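Local coordinates for protein laccase (Botrytis aclada, PDB 3SQR) that oxidises phenolic substrates at copper centres while reducing dioxygen to water, probably serving lignin degradation and the detoxification of lignin-derived products, at residues T344-Y349 / I354-S359; G250-L255 / N323-G328; T428-E433 / E542-I547. One frame throughout, in Å; residues are numbered along the deposited sequence.

Contact 1 of 3, residues T344-Y349 / I354-S359; sequences TGILRY and IANPTS. With SO4 (sulfate ion), chain M.
The guanidinium group of R348 lies between the backbone carbonyl of A355 and a sulfate ion, with aliphatic carbon against both of its faces. The setting is the second cupredoxin-like domain of the laccase: strand 344-348 runs between strands 254-256 and 323-327, and the chain then turns back so that 354-359 passes alongside it as an irregular loop. R348 reaches this loop with a side chain extended from CG to NE, its CG set anti to the carbonyl carbon (chi1 -56°). NH1 gives A355 O a nearly linear hydrogen bond of 2.7 Å (178° at the hydrogen); the acceptor lies in the guanidinium plane, while the donor is tilted 25° from the plane of the carbonyl. The sulfate, probably from the crystallisation liquor, sits at another part of the same edge, where NH2 binds its O3 at 2.8 Å and NE reaches both O3 and O4 with longer bonds. A water accepts from NH2 of R348 and donates to I354 O, which links the arginine to the loop a second time. These in-plane partners would fix the rotation of the group, and the sulfate would offset its charge. I346 CG2 stands 3.7 Å above the centre of one guanidinium face; I354 CA covers the opposite face, nearer the rim. Two residues earlier in the strand, I346 points at the loop and meets P357, with its CG1 3.7 Å from the ring CD and its CG2 against CG. This is the apolar half of the contact, and the proline also touches W325 of the adjacent strand. At its far end, the CD1 methyl of I346 comes within 3.6 Å of N356 ND2, the two side chains crossing nearly at right angles.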
loop_
_atom_site.group_PDB
_atom_site.type_symbol
_atom_site.label_atom_id
_atom_site.label_comp_id
_atom_site.label_asym_id
_atom_site.label_seq_id
_atom_site.Cartn_x
_atom_site.Cartn_y
_atom_site.Cartn_z
ATOM N N THR A 344 -6.133 -15.578 11.300
ATOM C CA THR A 344 -5.632 -16.829 10.851
ATOM C C THR A 344 -6.501 -17.315 9.690
ATOM O O THR A 344 -7.641 -16.849 9.489
ATOM C CB THR A 344 -5.719 -17.949 11.944
ATOM O OG1 THR A 344 -7.074 -18.162 12.334
ATOM C CG2 THR A 344 -4.859 -17.557 13.172
ATOM N N GLY A 345 -5.942 -18.267 8.988
ATOM C CA GLY A 345 -6.619 -19.026 7.951
ATOM C C GLY A 345 -6.124 -20.464 8.012
ATOM O O GLY A 345 -5.392 -20.823 8.918
ATOM N N ILE A 346 -6.559 -21.245 7.054
ATOM C CA ILE A 346 -6.280 -22.668 7.001
ATOM C C ILE A 346 -5.709 -23.067 5.679
ATOM O O ILE A 346 -6.272 -22.771 4.586
ATOM C CB ILE A 346 -7.598 -23.506 7.226
ATOM C CG1 ILE A 346 -8.209 -23.206 8.570
ATOM C CG2 ILE A 346 -7.281 -24.964 7.094
ATOM C CD1 ILE A 346 -9.605 -23.865 8.784
ATOM N N LEU A 347 -4.552 -23.744 5.755
ATOM C CA LEU A 347 -3.928 -24.406 4.677
ATOM C C LEU A 347 -4.305 -25.901 4.753
ATOM O O LEU A 347 -4.156 -26.470 5.807
ATOM C CB LEU A 347 -2.433 -24.312 4.834
ATOM C CG LEU A 347 -1.653 -25.021 3.724
ATOM C CD1 LEU A 347 -1.781 -24.271 2.419
ATOM C CD2 LEU A 347 -0.201 -25.127 4.134
ATOM N N ARG A 348 -4.807 -26.443 3.661
ATOM C CA ARG A 348 -5.182 -27.890 3.560
ATOM C C ARG A 348 -4.409 -28.532 2.449
ATOM O O ARG A 348 -4.287 -27.985 1.340
ATOM C CB ARG A 348 -6.651 -28.019 3.272
ATOM C CG ARG A 348 -7.534 -27.332 4.287
ATOM C CD ARG A 348 -8.945 -27.815 4.074
ATOM N NE ARG A 348 -9.916 -27.153 4.889
ATOM C CZ ARG A 348 -10.042 -27.326 6.197
ATOM N NH1 ARG A 348 -9.238 -28.143 6.871
ATOM N NH2 ARG A 348 -10.981 -26.671 6.833
ATOM N N TYR A 349 -3.906 -29.743 2.704
ATOM C CA TYR A 349 -3.345 -30.560 1.627
ATOM C C TYR A 349 -4.409 -31.461 1.075
ATOM O O TYR A 349 -4.239 -32.071 0.017
ATOM C CB TYR A 349 -2.168 -31.377 2.148
ATOM C CG TYR A 349 -0.819 -30.680 2.203
ATOM C CD1 TYR A 349 -0.567 -29.681 3.139
ATOM C CD2 TYR A 349 0.187 -30.991 1.303
ATOM C CE1 TYR A 349 0.645 -29.053 3.196
ATOM C CE2 TYR A 349 1.441 -30.373 1.378
ATOM C CZ TYR A 349 1.641 -29.394 2.312
ATOM O OH TYR A 349 2.823 -28.767 2.444
ATOM N N ILE A 354 -12.482 -30.920 6.484
ATOM C CA ILE A 354 -13.214 -29.833 7.092
ATOM C C ILE A 354 -12.711 -29.565 8.510
ATOM O O ILE A 354 -13.216 -28.689 9.177
ATOM C CB ILE A 354 -14.700 -30.124 7.108
ATOM C CG1 ILE A 354 -14.956 -31.564 7.655
ATOM C CG2 ILE A 354 -15.251 -29.927 5.702
ATOM C CD1 ILE A 354 -16.336 -31.757 8.243
ATOM N N ALA A 355 -11.687 -30.301 8.947
ATOM C CA ALA A 355 -11.072 -30.141 10.277
ATOM C C ALA A 355 -10.276 -28.850 10.446
ATOM O O ALA A 355 -9.499 -28.467 9.577
ATOM C CB ALA A 355 -10.155 -31.317 10.564
ATOM N N ASN A 356 -10.408 -28.231 11.609
ATOM C CA ASN A 356 -9.475 -27.173 11.962
ATOM C C ASN A 356 -8.064 -27.720 12.148
ATOM O O ASN A 356 -7.874 -28.826 12.641
ATOM C CB ASN A 356 -9.905 -26.441 13.229
ATOM C CG ASN A 356 -10.968 -25.393 12.981
ATOM O OD1 ASN A 356 -11.549 -24.908 13.940
ATOM N ND2 ASN A 356 -11.237 -25.034 11.727
ATOM N N PRO A 357 -7.054 -26.943 11.754
ATOM C CA PRO A 357 -5.701 -27.369 11.978
ATOM C C PRO A 357 -5.404 -27.482 13.441
ATOM O O PRO A 357 -5.923 -26.724 14.235
ATOM C CB PRO A 357 -4.844 -26.229 11.377
ATOM C CG PRO A 357 -5.734 -25.503 10.544
ATOM C CD PRO A 357 -7.092 -25.617 11.120
ATOM N N THR A 358 -4.497 -28.381 13.768
ATOM C CA THR A 358 -3.988 -28.482 15.121
ATOM C C THR A 358 -2.487 -28.241 15.144
ATOM O O THR A 358 -1.823 -28.651 16.076
ATOM C CB THR A 358 -4.345 -29.862 15.750
ATOM O OG1 THR A 358 -3.913 -30.951 14.903
ATOM C CG2 THR A 358 -5.822 -29.919 15.982
ATOM N N SER A 359 -1.948 -27.518 14.163
ATOM C CA SER A 359 -0.496 -27.380 14.077
ATOM C C SER A 359 0.016 -26.354 15.067
ATOM O O SER A 359 -0.734 -25.493 15.588
ATOM C CB SER A 359 -0.099 -26.993 12.653
ATOM O OG SER A 359 -0.926 -25.900 12.237
HETATM S S SO4 M . -12.832 -25.134 3.571
HETATM O O1 SO4 M . -14.173 -25.697 3.586
HETATM O O2 SO4 M . -12.931 -23.764 3.055
HETATM O O3 SO4 M . -12.278 -25.080 4.914
HETATM O O4 SO4 M . -11.979 -25.959 2.700
HETATM O O HOH W 1 -12.204 -26.068 9.501
#

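Contact 2 of 3, residues G250-L255 / N323-G328; sequences GKKFEL and NYWIRG. With NAG (2-acetamido-2-deoxy-beta-D-glucopyranose), chain C; SO4 (sulfate ion), chain M.
I326 and F253 approach each other obliquely, the isoleucine CD1 methyl meeting the edge of the phenyl ring near its plane, 3.7 Å from CE2. The CG of F253 is anti to its backbone N (chi1 168°), and the CG1 of I326 is anti to its carbonyl carbon, which brings ring and methyl together although strand 344-348 runs between their two backbones. The same CD1 packs against L255 CB at 4.0 Å, so one methyl serves two neighbours. Another part of the F253 edge meets the acetamido group of an N-acetylglucosamine, with CZ 3.8 Å from the sugar's C8. M230, from the other sheet of this cupredoxin-like domain, touches both F253 and I326. Farther out, K252 bends at chi2 and lays its CE 4.1 Å from CZ3 of the W325 indole, an oblique approach. Its ammonium NZ bonds instead to N234 OD1 and T344 OG1. K251 turns to the sulfate ion, binding O1 with NZ at 2.6 Å. Between the two segments the contact is made by carbon atoms, so mainly by dispersion and the exclusion of water, while the charged lysine ends are satisfied by other partners.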
loop_
_atom_site.group_PDB
_atom_site.type_symbol
_atom_site.label_atom_id
_atom_site.label_comp_id
_atom_site.label_asym_id
_atom_site.label_seq_id
_atom_site.Cartn_x
_atom_site.Cartn_y
_atom_site.Cartn_z
ATOM N N GLY A 250 -19.242 -17.024 9.207
ATOM C CA GLY A 250 -17.951 -16.628 8.648
ATOM C C GLY A 250 -17.093 -17.852 8.554
ATOM O O GLY A 250 -17.144 -18.716 9.425
ATOM N N LYS A 251 -16.244 -17.891 7.548
ATOM C CA LYS A 251 -15.359 -18.982 7.319
ATOM C C LYS A 251 -13.934 -18.505 7.210
ATOM O O LYS A 251 -13.670 -17.455 6.651
ATOM C CB LYS A 251 -15.720 -19.755 6.023
ATOM C CG LYS A 251 -16.744 -20.867 6.208
ATOM C CD LYS A 251 -16.851 -21.807 4.950
ATOM C CE LYS A 251 -15.660 -22.816 4.801
ATOM N NZ LYS A 251 -16.062 -23.914 3.870
ATOM N N LYS A 252 -13.025 -19.331 7.715
ATOM C CA LYS A 252 -11.617 -19.119 7.558
ATOM C C LYS A 252 -11.270 -19.134 6.104
ATOM O O LYS A 252 -11.786 -19.959 5.294
ATOM C CB LYS A 252 -10.787 -20.195 8.219
ATOM C CG LYS A 252 -10.789 -20.131 9.759
ATOM C CD LYS A 252 -10.333 -18.774 10.299
ATOM C CE LYS A 252 -10.099 -18.760 11.811
ATOM N NZ LYS A 252 -9.731 -17.356 12.341
ATOM N N PHE A 253 -10.387 -18.200 5.756
ATOM C CA PHE A 253 -9.667 -18.256 4.511
ATOM C C PHE A 253 -9.069 -19.655 4.365
ATOM O O PHE A 253 -8.569 -20.211 5.319
ATOM C CB PHE A 253 -8.496 -17.303 4.524
ATOM C CG PHE A 253 -7.525 -17.501 3.393
ATOM C CD1 PHE A 253 -7.916 -17.216 2.084
ATOM C CD2 PHE A 253 -6.243 -18.013 3.603
ATOM C CE1 PHE A 253 -7.053 -17.366 1.021
ATOM C CE2 PHE A 253 -5.348 -18.196 2.524
ATOM C CZ PHE A 253 -5.771 -17.880 1.211
ATOM N N GLU A 254 -9.144 -20.194 3.179
ATOM C CA GLU A 254 -8.565 -21.518 2.941
ATOM C C GLU A 254 -7.751 -21.502 1.703
ATOM O O GLU A 254 -8.158 -20.869 0.696
ATOM C CB GLU A 254 -9.684 -22.548 2.798
ATOM C CG GLU A 254 -9.218 -24.000 2.771
ATOM C CD GLU A 254 -8.776 -24.520 1.417
ATOM O OE1 GLU A 254 -9.109 -23.885 0.391
ATOM O OE2 GLU A 254 -8.088 -25.577 1.387
ATOM N N LEU A 255 -6.660 -22.244 1.737
ATOM C CA LEU A 255 -5.695 -22.348 0.678
ATOM C C LEU A 255 -5.336 -23.851 0.592
ATOM O O LEU A 255 -5.027 -24.423 1.618
ATOM C CB LEU A 255 -4.427 -21.564 1.052
ATOM C CG LEU A 255 -3.288 -21.635 0.043
ATOM C CD1 LEU A 255 -3.691 -21.343 -1.441
ATOM C CD2 LEU A 255 -2.071 -20.825 0.506
ATOM N N ASN A 323 -3.844 -30.268 7.618
ATOM C CA ASN A 323 -4.287 -28.888 7.775
ATOM C C ASN A 323 -3.290 -28.139 8.627
ATOM O O ASN A 323 -2.796 -28.627 9.654
ATOM C CB ASN A 323 -5.657 -28.901 8.435
ATOM C CG ASN A 323 -6.606 -29.760 7.703
ATOM O OD1 ASN A 323 -6.675 -29.690 6.486
ATOM N ND2 ASN A 323 -7.289 -30.666 8.417
ATOM N N TYR A 324 -2.961 -26.914 8.233
ATOM C CA TYR A 324 -2.003 -26.129 8.969
ATOM C C TYR A 324 -2.607 -24.746 9.140
ATOM O O TYR A 324 -3.354 -24.252 8.232
ATOM C CB TYR A 324 -0.674 -26.019 8.209
ATOM C CG TYR A 324 0.038 -27.316 8.082
ATOM C CD1 TYR A 324 -0.231 -28.152 7.061
ATOM C CD2 TYR A 324 0.972 -27.711 9.050
ATOM C CE1 TYR A 324 0.445 -29.407 6.968
ATOM C CE2 TYR A 324 1.642 -28.956 8.974
ATOM C CZ TYR A 324 1.372 -29.773 7.923
ATOM O OH TYR A 324 2.008 -30.990 7.808
ATOM N N TRP A 325 -2.345 -24.166 10.301
ATOM C CA TRP A 325 -2.774 -22.797 10.512
ATOM C C TRP A 325 -1.955 -21.842 9.652
ATOM O O TRP A 325 -0.709 -21.941 9.561
ATOM C CB TRP A 325 -2.601 -22.370 11.944
ATOM C CG TRP A 325 -3.646 -22.872 12.805
ATOM C CD1 TRP A 325 -3.494 -23.752 13.821
ATOM C CD2 TRP A 325 -5.046 -22.544 12.727
ATOM N NE1 TRP A 325 -4.722 -23.983 14.420
ATOM C CE2 TRP A 325 -5.697 -23.277 13.749
ATOM C CE3 TRP A 325 -5.805 -21.703 11.896
ATOM C CZ2 TRP A 325 -7.107 -23.213 13.958
ATOM C CZ3 TRP A 325 -7.187 -21.628 12.085
ATOM C CH2 TRP A 325 -7.831 -22.385 13.126
ATOM N N ILE A 326 -2.666 -20.878 9.073
ATOM C CA ILE A 326 -2.018 -19.718 8.395
ATOM C C ILE A 326 -2.190 -18.595 9.374
ATOM O O ILE A 326 -3.301 -18.276 9.789
ATOM C CB ILE A 326 -2.581 -19.375 6.995
ATOM C CG1 ILE A 326 -2.492 -20.579 5.999
ATOM C CG2 ILE A 326 -1.863 -18.077 6.427
ATOM C CD1 ILE A 326 -3.364 -20.371 4.727
ATOM N N ARG A 327 -1.070 -18.029 9.815
ATOM C CA ARG A 327 -1.079 -17.088 10.907
ATOM C C ARG A 327 -0.803 -15.688 10.408
ATOM O O ARG A 327 0.253 -15.448 9.843
ATOM C CB ARG A 327 -0.018 -17.490 11.942
ATOM C CG ARG A 327 -0.420 -18.826 12.584
ATOM C CD ARG A 327 0.344 -19.145 13.771
ATOM N NE ARG A 327 0.112 -20.546 14.114
ATOM C CZ ARG A 327 -0.758 -20.993 15.029
ATOM N NH1 ARG A 327 -1.546 -20.170 15.722
ATOM N NH2 ARG A 327 -0.850 -22.307 15.236
ATOM N N GLY A 328 -1.744 -14.787 10.579
ATOM C CA GLY A 328 -1.403 -13.384 10.336
ATOM C C GLY A 328 -0.460 -12.843 11.394
ATOM O O GLY A 328 0.255 -11.892 11.161
HETATM C C1 NAG C . -7.807 -14.011 -2.698
HETATM C C2 NAG C . -7.437 -15.288 -3.448
HETATM C C3 NAG C . -7.212 -14.913 -4.899
HETATM C C4 NAG C . -8.436 -14.246 -5.510
HETATM C C5 NAG C . -8.999 -13.142 -4.559
HETATM C C6 NAG C . -10.484 -12.965 -4.760
HETATM C C7 NAG C . -5.938 -17.064 -2.772
HETATM C C8 NAG C . -4.531 -17.504 -2.403
HETATM N N2 NAG C . -6.160 -15.784 -3.033
HETATM O O3 NAG C . -6.819 -16.021 -5.674
HETATM O O4 NAG C . -8.085 -13.651 -6.773
HETATM O O5 NAG C . -9.003 -13.523 -3.206
HETATM O O6 NAG C . -10.898 -11.723 -4.187
HETATM O O7 NAG C . -6.888 -17.851 -2.838
HETATM S S SO4 M . -12.832 -25.134 3.571
HETATM O O1 SO4 M . -14.173 -25.697 3.586
HETATM O O2 SO4 M . -12.931 -23.764 3.055
HETATM O O3 SO4 M . -12.278 -25.080 4.914
HETATM O O4 SO4 M . -11.979 -25.959 2.700
#

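Contact 3 of 3, residues T428-E433 / E542-I547; sequences TIFPTE and ESQSSI
The polar part of this contact centres on the amide of Q544, which meets F430 and T428. Its OE1 lies at the edge of the F430 ring, near the ring plane, 3.6 Å from CZ and 3.8 Å from CE2. The two side chains come from opposite directions, with the amide and ring planes 46° apart. Oxygen against the ring rim suggests a weak electrostatic attraction between the partial negative charge of the carbonyl and the C-H edge. The other amide atom, NE2, is held by the backbone carbonyl of E427, just before 428-433, and this bond would fix which way the amide is turned. Q544 reaches across because its CG is anti to the backbone N (chi1 -176°) and the chain beyond is extended. Van der Waals contact comes from T428, whose CG2 methyl stands 3.7 Å from NE2 of Q544, the side chains crossing at about a right angle. Backbone bonds shape the loop that carries the glutamine: S546 N bonds to S543 O at 2.8 Å and I547 N to Q544 O at 3.2 Å, giving a short 3-10 turn. Helix 419-424 adds packing: I423 touches Q544 and I547, and K422 touches F430. The contact is small and lies at the surface. It joins the loop leading into strand 436-439 with the loop leaving strand 537-542, two parallel neighbours in a sheet of the third cupredoxin-like domain, the Greek-key beta-sandwich on which multicopper oxidases are built.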
loop_
_atom_site.group_PDB
_atom_site.type_symbol
_atom_site.label_atom_id
_atom_site.label_comp_id
_atom_site.label_asym_id
_atom_site.label_seq_id
_atom_site.Cartn_x
_atom_site.Cartn_y
_atom_site.Cartn_z
ATOM N N THR A 428 4.844 28.275 -7.683
ATOM C CA THR A 428 6.005 27.576 -7.119
ATOM C C THR A 428 6.098 27.642 -5.580
ATOM O O THR A 428 6.976 26.988 -4.969
ATOM C CB THR A 428 7.272 28.079 -7.764
ATOM O OG1 THR A 428 7.328 29.499 -7.522
ATOM C CG2 THR A 428 7.252 27.815 -9.263
ATOM N N ILE A 429 5.179 28.405 -4.980
ATOM C CA ILE A 429 5.046 28.569 -3.554
ATOM C C ILE A 429 3.681 28.075 -3.155
ATOM O O ILE A 429 2.650 28.623 -3.563
ATOM C CB ILE A 429 5.184 30.066 -3.094
ATOM C CG1 ILE A 429 6.497 30.702 -3.555
ATOM C CG2 ILE A 429 5.101 30.197 -1.551
ATOM C CD1 ILE A 429 6.441 32.249 -3.450
ATOM N N PHE A 430 3.672 27.076 -2.284
ATOM C CA PHE A 430 2.497 26.308 -1.972
ATOM C C PHE A 430 2.064 26.589 -0.551
ATOM O O PHE A 430 2.872 27.081 0.248
ATOM C CB PHE A 430 2.899 24.813 -2.198
ATOM C CG PHE A 430 3.276 24.546 -3.616
ATOM C CD1 PHE A 430 2.301 24.472 -4.590
ATOM C CD2 PHE A 430 4.599 24.424 -3.985
ATOM C CE1 PHE A 430 2.659 24.236 -5.931
ATOM C CE2 PHE A 430 4.956 24.229 -5.308
ATOM C CZ PHE A 430 3.989 24.118 -6.281
ATOM N N PRO A 431 0.807 26.353 -0.222
ATOM C CA PRO A 431 0.441 26.560 1.166
ATOM C C PRO A 431 1.327 25.807 2.125
ATOM O O PRO A 431 1.726 24.667 1.830
ATOM C CB PRO A 431 -1.013 26.071 1.228
ATOM C CG PRO A 431 -1.506 26.183 -0.123
ATOM C CD PRO A 431 -0.360 25.974 -1.031
ATOM N N THR A 432 1.622 26.405 3.285
ATOM C CA THR A 432 2.409 25.745 4.281
ATOM C C THR A 432 1.867 24.344 4.582
ATOM O O THR A 432 2.623 23.382 4.728
ATOM C CB THR A 432 2.460 26.577 5.568
ATOM O OG1 THR A 432 3.128 27.802 5.230
ATOM C CG2 THR A 432 3.210 25.841 6.649
ATOM N N GLU A 433 0.569 24.238 4.662
ATOM C CA GLU A 433 -0.018 22.950 5.067
ATOM C C GLU A 433 -0.059 21.915 3.957
ATOM O O GLU A 433 -0.524 20.802 4.171
ATOM C CB GLU A 433 -1.390 23.180 5.649
ATOM C CG GLU A 433 -2.409 23.694 4.671
ATOM C CD GLU A 433 -2.455 25.265 4.441
ATOM O OE1 GLU A 433 -1.571 26.086 4.867
ATOM O OE2 GLU A 433 -3.437 25.626 3.775
ATOM N N GLU A 542 8.749 17.802 -7.390
ATOM C CA GLU A 542 9.952 17.414 -8.039
ATOM C C GLU A 542 10.062 17.964 -9.466
ATOM O O GLU A 542 9.256 17.653 -10.343
ATOM C CB GLU A 542 10.008 15.848 -8.121
ATOM C CG GLU A 542 11.256 15.307 -8.783
ATOM C CD GLU A 542 11.286 13.811 -8.761
ATOM O OE1 GLU A 542 10.484 13.257 -7.991
ATOM O OE2 GLU A 542 11.962 13.231 -9.590
ATOM N N SER A 543 11.108 18.744 -9.696
ATOM C CA SER A 543 11.402 19.204 -11.065
ATOM C C SER A 543 10.171 19.796 -11.714
ATOM O O SER A 543 9.775 19.454 -12.837
ATOM C CB SER A 543 11.983 18.059 -11.876
ATOM O OG SER A 543 13.128 17.595 -11.216
ATOM N N GLN A 544 9.542 20.723 -11.004
ATOM C CA GLN A 544 8.293 21.246 -11.403
ATOM C C GLN A 544 8.201 21.647 -12.885
ATOM O O GLN A 544 7.205 21.388 -13.553
ATOM C CB GLN A 544 7.958 22.480 -10.537
ATOM C CG GLN A 544 6.638 22.990 -10.856
ATOM C CD GLN A 544 6.179 23.987 -9.873
ATOM O OE1 GLN A 544 6.624 23.980 -8.720
ATOM N NE2 GLN A 544 5.257 24.837 -10.287
ATOM N N SER A 545 9.209 22.340 -13.347
ATOM C CA SER A 545 9.088 22.968 -14.670
ATOM C C SER A 545 9.338 21.892 -15.727
ATOM O O SER A 545 9.079 22.111 -16.930
ATOM C CB SER A 545 10.085 24.129 -14.800
ATOM O OG SER A 545 11.415 23.634 -14.765
ATOM N N SER A 546 9.803 20.705 -15.294
ATOM C CA SER A 546 9.910 19.600 -16.247
ATOM C C SER A 546 8.697 18.701 -16.358
ATOM O O SER A 546 8.753 17.702 -17.112
ATOM C CB SER A 546 11.102 18.711 -15.929
ATOM O OG SER A 546 12.304 19.429 -16.009
ATOM N N ILE A 547 7.607 19.011 -15.676
ATOM C CA ILE A 547 6.434 18.171 -15.771
ATOM C C ILE A 547 5.822 18.349 -17.164
ATOM O O ILE A 547 5.688 19.455 -17.595
ATOM C CB ILE A 547 5.375 18.530 -14.673
ATOM C CG1 ILE A 547 5.929 18.156 -13.280
ATOM C CG2 ILE A 547 4.051 17.826 -14.885
ATOM C CD1 ILE A 547 5.223 18.819 -12.088
#

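In the fold
Contacts 1 and 2 share the five-stranded sheet of the second cupredoxin-like domain, their centres about 6 Å apart. Strand 344-348 of contact 1 lies between the two strands of contact 2, parallel to 254-256 and antiparallel to 323-327, and G345 O and L347 O probably receive hydrogen bonds from I326 N and Y324 N. Both contacts also touch the same sulfate. Contact 3 comes last along the chain, in the third domain, on the opposite side of the chain's centre; its centre is about 53 Å from that of contact 1 and 47 Å from that of contact 2. All three lie away from the copper sites and concern the build of the second and third domains.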